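Local coordinates for outer membrane protein (Bartonella henselae, PDB 2FI9) that is of unknown function, belongs to the DUF498/DUF598 family and is named an outer membrane protein, although its chain folds as a compact alpha/beta domain, at residues R82-E85 / E86-V89; I37-P41 / S42-G46; G25-A29 / D30-R34. All coordinates share one frame; numbering follows the deposited sequence.

Contact 1 of 3, residues R82-E85 / E86-V89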
ATOM      1  N   ARG A  82      -2.478   3.982  13.894  1.00 34.11           N
ATOM      2  CA  ARG A  82      -2.566   2.570  14.279  1.00 34.46           C
ATOM      3  C   ARG A  82      -3.426   1.765  13.341  1.00 34.18           C
ATOM      4  O   ARG A  82      -4.430   2.248  12.832  1.00 33.96           O
ATOM      5  CB  ARG A  82      -3.141   2.446  15.702  1.00 34.75           C
ATOM      6  CG  ARG A  82      -2.253   3.053  16.775  1.00 40.46           C
ATOM      7  CD  ARG A  82      -0.953   2.260  17.029  1.00 46.19           C
ATOM      8  NE  ARG A  82      -1.104   0.809  16.861  1.00 49.72           N
ATOM      9  CZ  ARG A  82      -1.826   0.008  17.644  1.00 48.42           C
ATOM     10  NH1 ARG A  82      -2.500   0.494  18.682  1.00 50.36           N
ATOM     11  NH2 ARG A  82      -1.876  -1.290  17.373  1.00 49.00           N
ATOM     12  N   LEU A  83      -3.022   0.524  13.118  1.00 34.58           N
ATOM     13  CA  LEU A  83      -3.803  -0.405  12.330  1.00 35.26           C
ATOM     14  C   LEU A  83      -4.942  -0.909  13.225  1.00 34.75           C
ATOM     15  O   LEU A  83      -4.693  -1.341  14.346  1.00 35.51           O
ATOM     16  CB  LEU A  83      -2.919  -1.565  11.891  1.00 35.12           C
ATOM     17  CG  LEU A  83      -3.489  -2.535  10.873  1.00 35.91           C
ATOM     18  CD1 LEU A  83      -3.884  -1.793   9.609  1.00 38.55           C
ATOM     19  CD2 LEU A  83      -2.440  -3.600  10.577  1.00 36.00           C
ATOM     20  N   PRO A  84      -6.201  -0.800  12.753  1.00 34.15           N
ATOM     21  CA  PRO A  84      -7.347  -1.241  13.545  1.00 33.68           C
ATOM     22  C   PRO A  84      -7.258  -2.733  13.865  1.00 32.76           C
ATOM     23  O   PRO A  84      -6.712  -3.514  13.076  1.00 33.05           O
ATOM     24  CB  PRO A  84      -8.547  -0.968  12.631  1.00 33.41           C
ATOM     25  CG  PRO A  84      -8.060   0.012  11.602  1.00 34.19           C
ATOM     26  CD  PRO A  84      -6.599  -0.222  11.452  1.00 34.44           C
ATOM     27  N   GLU A  85      -7.812  -3.105  15.006  1.00 32.35           N
ATOM     28  CA  GLU A  85      -7.789  -4.469  15.533  1.00 31.62           C
ATOM     29  C   GLU A  85      -8.253  -5.514  14.495  1.00 31.82           C
ATOM     30  O   GLU A  85      -7.617  -6.550  14.305  1.00 31.07           O
ATOM     31  CB  GLU A  85      -8.655  -4.516  16.801  1.00 32.26           C
ATOM     32  CG  GLU A  85      -8.774  -5.876  17.478  1.00 31.68           C
ATOM     33  CD  GLU A  85      -9.553  -5.813  18.787  1.00 32.58           C
ATOM     34  OE1 GLU A  85     -10.008  -4.717  19.182  1.00 30.95           O
ATOM     35  OE2 GLU A  85      -9.719  -6.864  19.437  1.00 30.90           O
ATOM     36  N   GLU A  86      -9.372  -5.225  13.843  1.00 31.92           N
ATOM     37  CA  GLU A  86      -9.971  -6.091  12.837  1.00 32.85           C
ATOM     38  C   GLU A  86      -9.001  -6.423  11.696  1.00 32.03           C
ATOM     39  O   GLU A  86      -8.930  -7.563  11.242  1.00 31.91           O
ATOM     40  CB  GLU A  86     -11.225  -5.417  12.272  1.00 33.62           C
ATOM     41  CG  GLU A  86     -12.348  -5.214  13.291  1.00 36.05           C
ATOM     42  CD  GLU A  86     -12.201  -3.962  14.193  1.00 40.24           C
ATOM     43  OE1 GLU A  86     -11.162  -3.255  14.196  1.00 38.64           O
ATOM     44  OE2 GLU A  86     -13.171  -3.692  14.936  1.00 44.46           O
ATOM     45  N   LEU A  87      -8.250  -5.424  11.249  1.00 31.78           N
ATOM     46  CA  LEU A  87      -7.284  -5.595  10.170  1.00 31.56           C
ATOM     47  C   LEU A  87      -6.042  -6.348  10.631  1.00 30.87           C
ATOM     48  O   LEU A  87      -5.465  -7.113   9.871  1.00 30.49           O
ATOM     49  CB  LEU A  87      -6.893  -4.226   9.598  1.00 31.40           C
ATOM     50  CG  LEU A  87      -7.844  -3.686   8.523  1.00 33.84           C
ATOM     51  CD1 LEU A  87      -9.204  -3.280   9.046  1.00 35.31           C
ATOM     52  CD2 LEU A  87      -7.191  -2.521   7.783  1.00 36.16           C
ATOM     53  N   ARG A  88      -5.624  -6.107  11.874  1.00 30.78           N
ATOM     54  CA  ARG A  88      -4.471  -6.804  12.442  1.00 30.85           C
ATOM     55  C   ARG A  88      -4.727  -8.309  12.463  1.00 30.02           C
ATOM     56  O   ARG A  88      -3.865  -9.085  12.053  1.00 29.95           O
ATOM     57  CB  ARG A  88      -4.135  -6.273  13.850  1.00 30.67           C
ATOM     58  CG  ARG A  88      -3.681  -4.794  13.852  1.00 29.92           C
ATOM     59  CD  ARG A  88      -3.056  -4.360  15.159  1.00 33.36           C
ATOM     60  NE  ARG A  88      -3.853  -4.689  16.334  1.00 35.11           N
ATOM     61  CZ  ARG A  88      -4.601  -3.820  17.017  1.00 40.19           C
ATOM     62  NH1 ARG A  88      -4.665  -2.538  16.646  1.00 41.29           N
ATOM     63  NH2 ARG A  88      -5.285  -4.226  18.089  1.00 37.31           N
ATOM     64  N   VAL A  89      -5.926  -8.702  12.910  1.00 29.15           N
ATOM     65  CA  VAL A  89      -6.377 -10.101  12.879  1.00 29.59           C
ATOM     66  C   VAL A  89      -6.367 -10.709  11.468  1.00 29.92           C
ATOM     67  O   VAL A  89      -5.769 -11.762  11.254  1.00 30.39           O
ATOM     68  CB  VAL A  89      -7.778 -10.255  13.528  1.00 29.79           C
ATOM     69  CG1 VAL A  89      -8.291 -11.690  13.435  1.00 30.22           C
ATOM     70  CG2 VAL A  89      -7.708  -9.833  14.995  1.00 28.47           C
TER
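The guanidinium group of Arg88 lies flat over the backbone of Glu85. CA of Glu85 sits over the centre of one face, 3.5 Å above the plane. At the edge the group meets the carbonyl of Leu83: NH1 of Arg88 donates to O of Leu83 at 2.6 Å, a short bond bent to 131° at the hydrogen. The chain turns at CD, with chi3 near -50°, and this brings the group back over the start of the helix. NH2 of Arg82 approaches NH1 of Arg88 obliquely at 3.1 Å. Both are donors and carry like charge, so the approach is probably unfavourable by itself. The Glu85 carboxylate is nearly parallel to the Arg88 guanidinium, but its OE1 stays 4.9 Å from NH2 of Arg88.

Pro84 is the N-cap residue. Its O accepts from N of Arg88 at 3.1 Å and only weakly from N of Leu87. The next helical bond runs from N of Val89 to O of Glu85. On the buried side Leu83 and Leu87 cross at about a right angle, with CD1 of Leu83 3.8 Å from CD2 of Leu87.

The contact starts helix 85-93. Leu83 packs on Ser98 and Thr100 of strand 97-101, an outermost strand of the mixed sheet, while Pro84 and Leu87 meet the loop residues Val53 and Pro54.

Contact 2 of 3, residues I37-P41 / S42-G46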
ATOM      1  N   ILE A  37      -3.798   4.273  -3.619  1.00 32.70           N
ATOM      2  CA  ILE A  37      -3.452   3.092  -4.417  1.00 32.83           C
ATOM      3  C   ILE A  37      -3.055   1.919  -3.542  1.00 33.34           C
ATOM      4  O   ILE A  37      -2.605   2.084  -2.397  1.00 32.61           O
ATOM      5  CB  ILE A  37      -2.318   3.371  -5.460  1.00 33.23           C
ATOM      6  CG1 ILE A  37      -1.044   3.895  -4.780  1.00 32.49           C
ATOM      7  CG2 ILE A  37      -2.809   4.329  -6.522  1.00 32.62           C
ATOM      8  CD1 ILE A  37       0.185   3.894  -5.694  1.00 33.57           C
ATOM      9  N   ILE A  38      -3.251   0.733  -4.084  1.00 33.18           N
ATOM     10  CA  ILE A  38      -2.698  -0.469  -3.509  1.00 34.18           C
ATOM     11  C   ILE A  38      -1.738  -1.094  -4.554  1.00 33.76           C
ATOM     12  O   ILE A  38      -2.040  -1.109  -5.737  1.00 33.98           O
ATOM     13  CB  ILE A  38      -3.823  -1.421  -3.065  1.00 34.67           C
ATOM     14  CG1 ILE A  38      -3.315  -2.395  -2.012  1.00 36.96           C
ATOM     15  CG2 ILE A  38      -4.469  -2.151  -4.241  1.00 34.84           C
ATOM     16  CD1 ILE A  38      -4.445  -3.039  -1.246  1.00 41.34           C
ATOM     17  N   CYS A  39      -0.575  -1.547  -4.103  1.00 33.54           N
ATOM     18  CA  CYS A  39       0.470  -2.050  -4.971  1.00 33.64           C
ATOM     19  C   CYS A  39       0.738  -3.466  -4.543  1.00 33.13           C
ATOM     20  O   CYS A  39       1.241  -3.706  -3.448  1.00 32.13           O
ATOM     21  CB  CYS A  39       1.750  -1.228  -4.794  1.00 34.64           C
ATOM     22  SG  CYS A  39       1.533   0.546  -4.992  1.00 37.24           S
ATOM     23  N   ILE A  40       0.371  -4.413  -5.389  1.00 32.34           N
ATOM     24  CA  ILE A  40       0.475  -5.826  -5.044  1.00 32.17           C
ATOM     25  C   ILE A  40       1.089  -6.571  -6.246  1.00 31.85           C
ATOM     26  O   ILE A  40       1.241  -5.980  -7.318  1.00 30.77           O
ATOM     27  CB  ILE A  40      -0.906  -6.385  -4.610  1.00 32.15           C
ATOM     28  CG1 ILE A  40      -1.960  -6.083  -5.687  1.00 32.54           C
ATOM     29  CG2 ILE A  40      -1.315  -5.754  -3.293  1.00 31.08           C
ATOM     30  CD1 ILE A  40      -3.349  -6.651  -5.385  1.00 32.88           C
ATOM     31  N   PRO A  41       1.525  -7.830  -6.062  1.00 31.44           N
ATOM     32  CA  PRO A  41       2.156  -8.500  -7.218  1.00 31.69           C
ATOM     33  C   PRO A  41       1.374  -8.443  -8.535  1.00 31.89           C
ATOM     34  O   PRO A  41       2.004  -8.398  -9.611  1.00 31.63           O
ATOM     35  CB  PRO A  41       2.336  -9.938  -6.724  1.00 31.98           C
ATOM     36  CG  PRO A  41       2.589  -9.746  -5.273  1.00 31.35           C
ATOM     37  CD  PRO A  41       1.581  -8.676  -4.857  1.00 31.91           C
ATOM     38  N   SER A  42       0.036  -8.445  -8.471  1.00 31.91           N
ATOM     39  CA  SER A  42      -0.790  -8.432  -9.707  1.00 31.98           C
ATOM     40  C   SER A  42      -0.954  -7.031 -10.326  1.00 32.53           C
ATOM     41  O   SER A  42      -1.508  -6.892 -11.413  1.00 32.89           O
ATOM     42  CB  SER A  42      -2.171  -9.032  -9.449  1.00 32.27           C
ATOM     43  OG  SER A  42      -2.935  -8.181  -8.600  1.00 31.83           O
ATOM     44  N   GLY A  43      -0.501  -6.000  -9.615  1.00 32.97           N
ATOM     45  CA  GLY A  43      -0.492  -4.658 -10.176  1.00 32.92           C
ATOM     46  C   GLY A  43      -0.714  -3.538  -9.197  1.00 32.86           C
ATOM     47  O   GLY A  43      -0.716  -3.747  -7.978  1.00 33.33           O
ATOM     48  N   ILE A  44      -0.899  -2.346  -9.743  1.00 32.35           N
ATOM     49  CA  ILE A  44      -1.220  -1.162  -8.965  1.00 33.02           C
ATOM     50  C   ILE A  44      -2.661  -0.806  -9.287  1.00 33.44           C
ATOM     51  O   ILE A  44      -2.991  -0.582 -10.460  1.00 33.58           O
ATOM     52  CB  ILE A  44      -0.291   0.017  -9.347  1.00 32.96           C
ATOM     53  CG1 ILE A  44       1.175  -0.398  -9.158  1.00 34.07           C
ATOM     54  CG2 ILE A  44      -0.618   1.272  -8.504  1.00 33.73           C
ATOM     55  CD1 ILE A  44       2.209   0.631  -9.597  1.00 32.89           C
ATOM     56  N   TYR A  45      -3.511  -0.744  -8.263  1.00 33.45           N
ATOM     57  CA  TYR A  45      -4.941  -0.487  -8.431  1.00 33.41           C
ATOM     58  C   TYR A  45      -5.345   0.754  -7.643  1.00 33.96           C
ATOM     59  O   TYR A  45      -4.839   0.982  -6.543  1.00 32.49           O
ATOM     60  CB  TYR A  45      -5.758  -1.653  -7.872  1.00 34.03           C
ATOM     61  CG  TYR A  45      -5.460  -3.004  -8.469  1.00 33.99           C
ATOM     62  CD1 TYR A  45      -6.290  -3.548  -9.443  1.00 34.59           C
ATOM     63  CD2 TYR A  45      -4.365  -3.749  -8.039  1.00 34.27           C
ATOM     64  CE1 TYR A  45      -6.030  -4.799  -9.993  1.00 33.55           C
ATOM     65  CE2 TYR A  45      -4.087  -5.001  -8.578  1.00 33.76           C
ATOM     66  CZ  TYR A  45      -4.935  -5.521  -9.548  1.00 34.07           C
ATOM     67  OH  TYR A  45      -4.673  -6.754 -10.100  1.00 34.56           O
ATOM     68  N   GLY A  46      -6.260   1.546  -8.190  1.00 34.09           N
ATOM     69  CA  GLY A  46      -6.874   2.610  -7.396  1.00 34.89           C
ATOM     70  C   GLY A  46      -7.785   2.017  -6.338  1.00 35.93           C
ATOM     71  O   GLY A  46      -8.467   1.013  -6.575  1.00 35.47           O
TER
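Ile40 and Tyr45 cross at about a right angle on one face of a beta hairpin. Strands 37-40 and 43-46 are antiparallel here and are joined by a type I turn from Ile40 to Gly43. CD1 of Ile40 approaches the Tyr45 ring obliquely and lies 3.7 Å from CE2 of that ring. CG1 of Ile40 sits between its backbone N and carbonyl carbon (chi1 53°), and this brings the end of the chain back over the turn toward Ser42 and the tyrosine. Ile38 lies on the same face. Its CG2 branch touches CB of Tyr45 at 3.9 Å, and the two side chains run at a slant to each other. The end of Ile38 leads away from strand 43-46, and its side chain packs on Val62 of helix 60-64. Arg61 of that helix makes a cation-pi contact with Tyr45.

The other face carries Ile37, Cys39 and Ile44. Ile37 and Ile44 lie side by side and point the same way, CD1 of Ile37 being 3.9 Å from CG2 of Ile44. SG of Cys39 reaches the same methyl more loosely.

Four backbone hydrogen bonds hold the strands. Ile38 and Tyr45 exchange a pair, as do Ile40 and Gly43. N of Gly43 donates to O of Ile40 at 2.9 Å, closing the turn. Gly43 takes a positive phi of 147° as the chain re-enters the strand.

Ser42 OG also hydrogen-bonds Glu65 OE2, which ties the turn to the loop after helix 60-64. In the plane of the Tyr45 ring, at its edge, the phenol OH donates to OG of Ser42 at 2.7 Å.

Contact 3 of 3, residues G25-A29 / D30-R34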
ATOM      1  N   GLY A  25      -2.225  12.356  -5.128  1.00 30.94           N
ATOM      2  CA  GLY A  25      -1.958  11.152  -5.878  1.00 31.27           C
ATOM      3  C   GLY A  25      -0.534  10.648  -5.895  1.00 31.81           C
ATOM      4  O   GLY A  25       0.267  10.901  -4.980  1.00 32.00           O
ATOM      5  N   PHE A  26      -0.226   9.934  -6.970  1.00 31.69           N
ATOM      6  CA  PHE A  26       1.043   9.244  -7.106  1.00 31.90           C
ATOM      7  C   PHE A  26       1.493   9.274  -8.545  1.00 31.63           C
ATOM      8  O   PHE A  26       0.669   9.364  -9.474  1.00 31.32           O
ATOM      9  CB  PHE A  26       0.918   7.789  -6.622  1.00 31.93           C
ATOM     10  CG  PHE A  26       0.557   7.677  -5.171  1.00 31.77           C
ATOM     11  CD1 PHE A  26       1.529   7.826  -4.175  1.00 30.54           C
ATOM     12  CD2 PHE A  26      -0.766   7.454  -4.793  1.00 32.01           C
ATOM     13  CE1 PHE A  26       1.189   7.737  -2.812  1.00 30.49           C
ATOM     14  CE2 PHE A  26      -1.116   7.372  -3.460  1.00 31.25           C
ATOM     15  CZ  PHE A  26      -0.135   7.523  -2.450  1.00 32.56           C
ATOM     16  N   ARG A  27       2.806   9.193  -8.722  1.00 31.50           N
ATOM     17  CA  ARG A  27       3.388   9.015 -10.052  1.00 31.71           C
ATOM     18  C   ARG A  27       4.183   7.720 -10.071  1.00 31.84           C
ATOM     19  O   ARG A  27       4.967   7.451  -9.162  1.00 31.67           O
ATOM     20  CB  ARG A  27       4.289  10.188 -10.436  1.00 31.79           C
ATOM     21  CG  ARG A  27       3.625  11.552 -10.345  1.00 33.01           C
ATOM     22  CD  ARG A  27       4.593  12.626 -10.785  1.00 36.41           C
ATOM     23  NE  ARG A  27       4.733  12.586 -12.236  1.00 36.61           N
ATOM     24  CZ  ARG A  27       5.851  12.821 -12.913  1.00 38.64           C
ATOM     25  NH1 ARG A  27       5.823  12.751 -14.231  1.00 36.09           N
ATOM     26  NH2 ARG A  27       6.987  13.119 -12.291  1.00 39.58           N
ATOM     27  N   PHE A  28       3.961   6.911 -11.099  1.00 31.44           N
ATOM     28  CA  PHE A  28       4.654   5.635 -11.240  1.00 32.80           C
ATOM     29  C   PHE A  28       4.608   5.187 -12.692  1.00 33.68           C
ATOM     30  O   PHE A  28       3.611   5.427 -13.386  1.00 33.15           O
ATOM     31  CB  PHE A  28       4.003   4.561 -10.359  1.00 33.30           C
ATOM     32  CG  PHE A  28       2.511   4.457 -10.530  1.00 34.54           C
ATOM     33  CD1 PHE A  28       1.963   3.554 -11.445  1.00 35.82           C
ATOM     34  CD2 PHE A  28       1.653   5.252  -9.770  1.00 36.67           C
ATOM     35  CE1 PHE A  28       0.580   3.440 -11.605  1.00 36.65           C
ATOM     36  CE2 PHE A  28       0.266   5.152  -9.931  1.00 37.95           C
ATOM     37  CZ  PHE A  28      -0.266   4.237 -10.859  1.00 35.19           C
ATOM     38  N   ALA A  29       5.686   4.545 -13.147  1.00 34.68           N
ATOM     39  CA  ALA A  29       5.680   3.903 -14.462  1.00 35.86           C
ATOM     40  C   ALA A  29       5.301   4.905 -15.561  1.00 36.89           C
ATOM     41  O   ALA A  29       4.540   4.578 -16.490  1.00 37.05           O
ATOM     42  CB  ALA A  29       4.703   2.716 -14.442  1.00 35.89           C
ATOM     43  N   ASP A  30       5.831   6.121 -15.438  1.00 37.49           N
ATOM     44  CA  ASP A  30       5.532   7.230 -16.360  1.00 39.11           C
ATOM     45  C   ASP A  30       4.044   7.593 -16.473  1.00 39.34           C
ATOM     46  O   ASP A  30       3.610   8.185 -17.464  1.00 39.19           O
ATOM     47  CB  ASP A  30       6.144   6.973 -17.736  1.00 39.48           C
ATOM     48  CG  ASP A  30       7.651   6.865 -17.682  1.00 41.55           C
ATOM     49  OD1 ASP A  30       8.292   7.777 -17.110  1.00 42.98           O
ATOM     50  OD2 ASP A  30       8.194   5.867 -18.204  1.00 44.49           O
ATOM     51  N   MET A  31       3.282   7.243 -15.443  1.00 39.25           N
ATOM     52  CA  MET A  31       1.867   7.561 -15.358  1.00 40.18           C
ATOM     53  C   MET A  31       1.645   8.402 -14.089  1.00 39.52           C
ATOM     54  O   MET A  31       2.505   8.450 -13.198  1.00 38.18           O
ATOM     55  CB  MET A  31       1.045   6.278 -15.239  1.00 39.98           C
ATOM     56  CG  MET A  31       0.849   5.427 -16.494  1.00 41.79           C
ATOM     57  SD  MET A  31      -0.053   3.940 -15.956  1.00 43.64           S
ATOM     58  CE  MET A  31      -1.348   4.647 -14.943  1.00 43.89           C
ATOM     59  N   SER A  32       0.488   9.059 -14.034  1.00 39.56           N
ATOM     60  CA  SER A  32       0.015   9.779 -12.851  1.00 39.46           C
ATOM     61  C   SER A  32      -1.349   9.199 -12.488  1.00 39.44           C
ATOM     62  O   SER A  32      -2.176   8.942 -13.367  1.00 39.59           O
ATOM     63  CB  SER A  32      -0.137  11.260 -13.178  1.00 39.32           C
ATOM     64  OG  SER A  32      -0.449  12.022 -12.024  1.00 41.39           O
ATOM     65  N   HIS A  33      -1.587   8.967 -11.203  1.00 38.54           N
ATOM     66  CA  HIS A  33      -2.910   8.547 -10.767  1.00 38.62           C
ATOM     67  C   HIS A  33      -3.359   9.456  -9.635  1.00 37.74           C
ATOM     68  O   HIS A  33      -2.599   9.704  -8.706  1.00 37.41           O
ATOM     69  CB  HIS A  33      -2.892   7.094 -10.297  1.00 39.34           C
ATOM     70  CG  HIS A  33      -4.223   6.603  -9.807  1.00 42.79           C
ATOM     71  ND1 HIS A  33      -4.552   6.540  -8.467  1.00 45.40           N
ATOM     72  CD2 HIS A  33      -5.311   6.156 -10.482  1.00 45.56           C
ATOM     73  CE1 HIS A  33      -5.783   6.074  -8.339  1.00 44.35           C
ATOM     74  NE2 HIS A  33      -6.267   5.838  -9.545  1.00 46.94           N
ATOM     75  N   ARG A  34      -4.586   9.952  -9.733  1.00 36.98           N
ATOM     76  CA  ARG A  34      -5.211  10.730  -8.668  1.00 37.27           C
ATOM     77  C   ARG A  34      -5.998   9.788  -7.733  1.00 36.37           C
ATOM     78  O   ARG A  34      -6.904   9.056  -8.168  1.00 36.07           O
ATOM     79  CB  ARG A  34      -6.119  11.821  -9.252  1.00 37.93           C
ATOM     80  CG  ARG A  34      -7.065  11.372 -10.423  1.00 42.31           C
ATOM     81  CD  ARG A  34      -6.330  10.858 -11.690  1.00 46.83           C
ATOM     82  NE  ARG A  34      -6.750   9.489 -12.021  1.00 50.70           N
ATOM     83  CZ  ARG A  34      -6.133   8.679 -12.884  1.00 53.92           C
ATOM     84  NH1 ARG A  34      -5.045   9.080 -13.540  1.00 54.76           N
ATOM     85  NH2 ARG A  34      -6.612   7.455 -13.102  1.00 54.37           N
TER
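Phe28 reaches across the hairpin to Met31 and His33. The path starts at CB, on the face shared with Phe26, Met31 and His33. With chi1 at 51° CG is tucked in over the backbone, and the ring leans toward strand 31-34. From CG the ring divides. On one branch CE1 meets the CE methyl of Met31 at 4.0 Å. On the other, CE2 comes to 3.7 Å from CB of His33. At the tip, CZ of Phe28 lies 3.9 Å from CB of His33. Met31 and His33 both approach the ring obliquely. The Phe28 and His33 side chains run alongside each other and point the same way, whereas those of Phe28 and Met31 run at a slant to each other. SD of Met31 stands 5.4 Å from the centroid of the Phe28 ring, 51° off its normal, a Met-aromatic contact. A bend at the last torsion of Met31 carries CE back toward the ring.

The backbone is a beta hairpin with a two-residue loop. Ala29 and Asp30, both with positive phi, form a type I' turn from Phe28 to Met31. N of Met31 donates to O of Phe28 at 2.8 Å, and N of Phe28 donates back to O of Met31. Phe26 and His33 are the next hydrogen-bonded pair. Beyond them Gly25 faces Arg34 in a non-hydrogen-bonded pair, and CA of Gly25 comes within 3.2 Å of O of His33.

Strand 25-28 is the middle of a three-stranded antiparallel sheet, between strands 18-22 and 31-34. Arg27 makes backbone hydrogen bonds to Asp19 and Ala20. Phe26 packs against Ile18 and Tyr21 of strand 18-22 and reaches Thr103 and Val107 on helix 103-115.

How the contacts relate
Contacts 2 and 3 are successive hairpins, with centres about 12 Å apart. The Phe26 and Phe28 face of the three-stranded sheet packs on the Ile37 and Ile44 face of hairpin 36-47, at one side of the mixed sheet. CD1 of Ile44 lies 3.5 Å from CD1 of Phe28, and CG1 of Ile37 lies 3.6 Å from CD2 of Phe26. Contact 1 is remote: its centre is about 21 Å from that of contact 2 and 28 Å from that of contact 3, across the centre of the chain. The mixed sheet lies between contacts 1 and 2. Contact 2 includes its outermost strand 43-47, while Leu83 of contact 1 packs on the other outermost strand, 97-101.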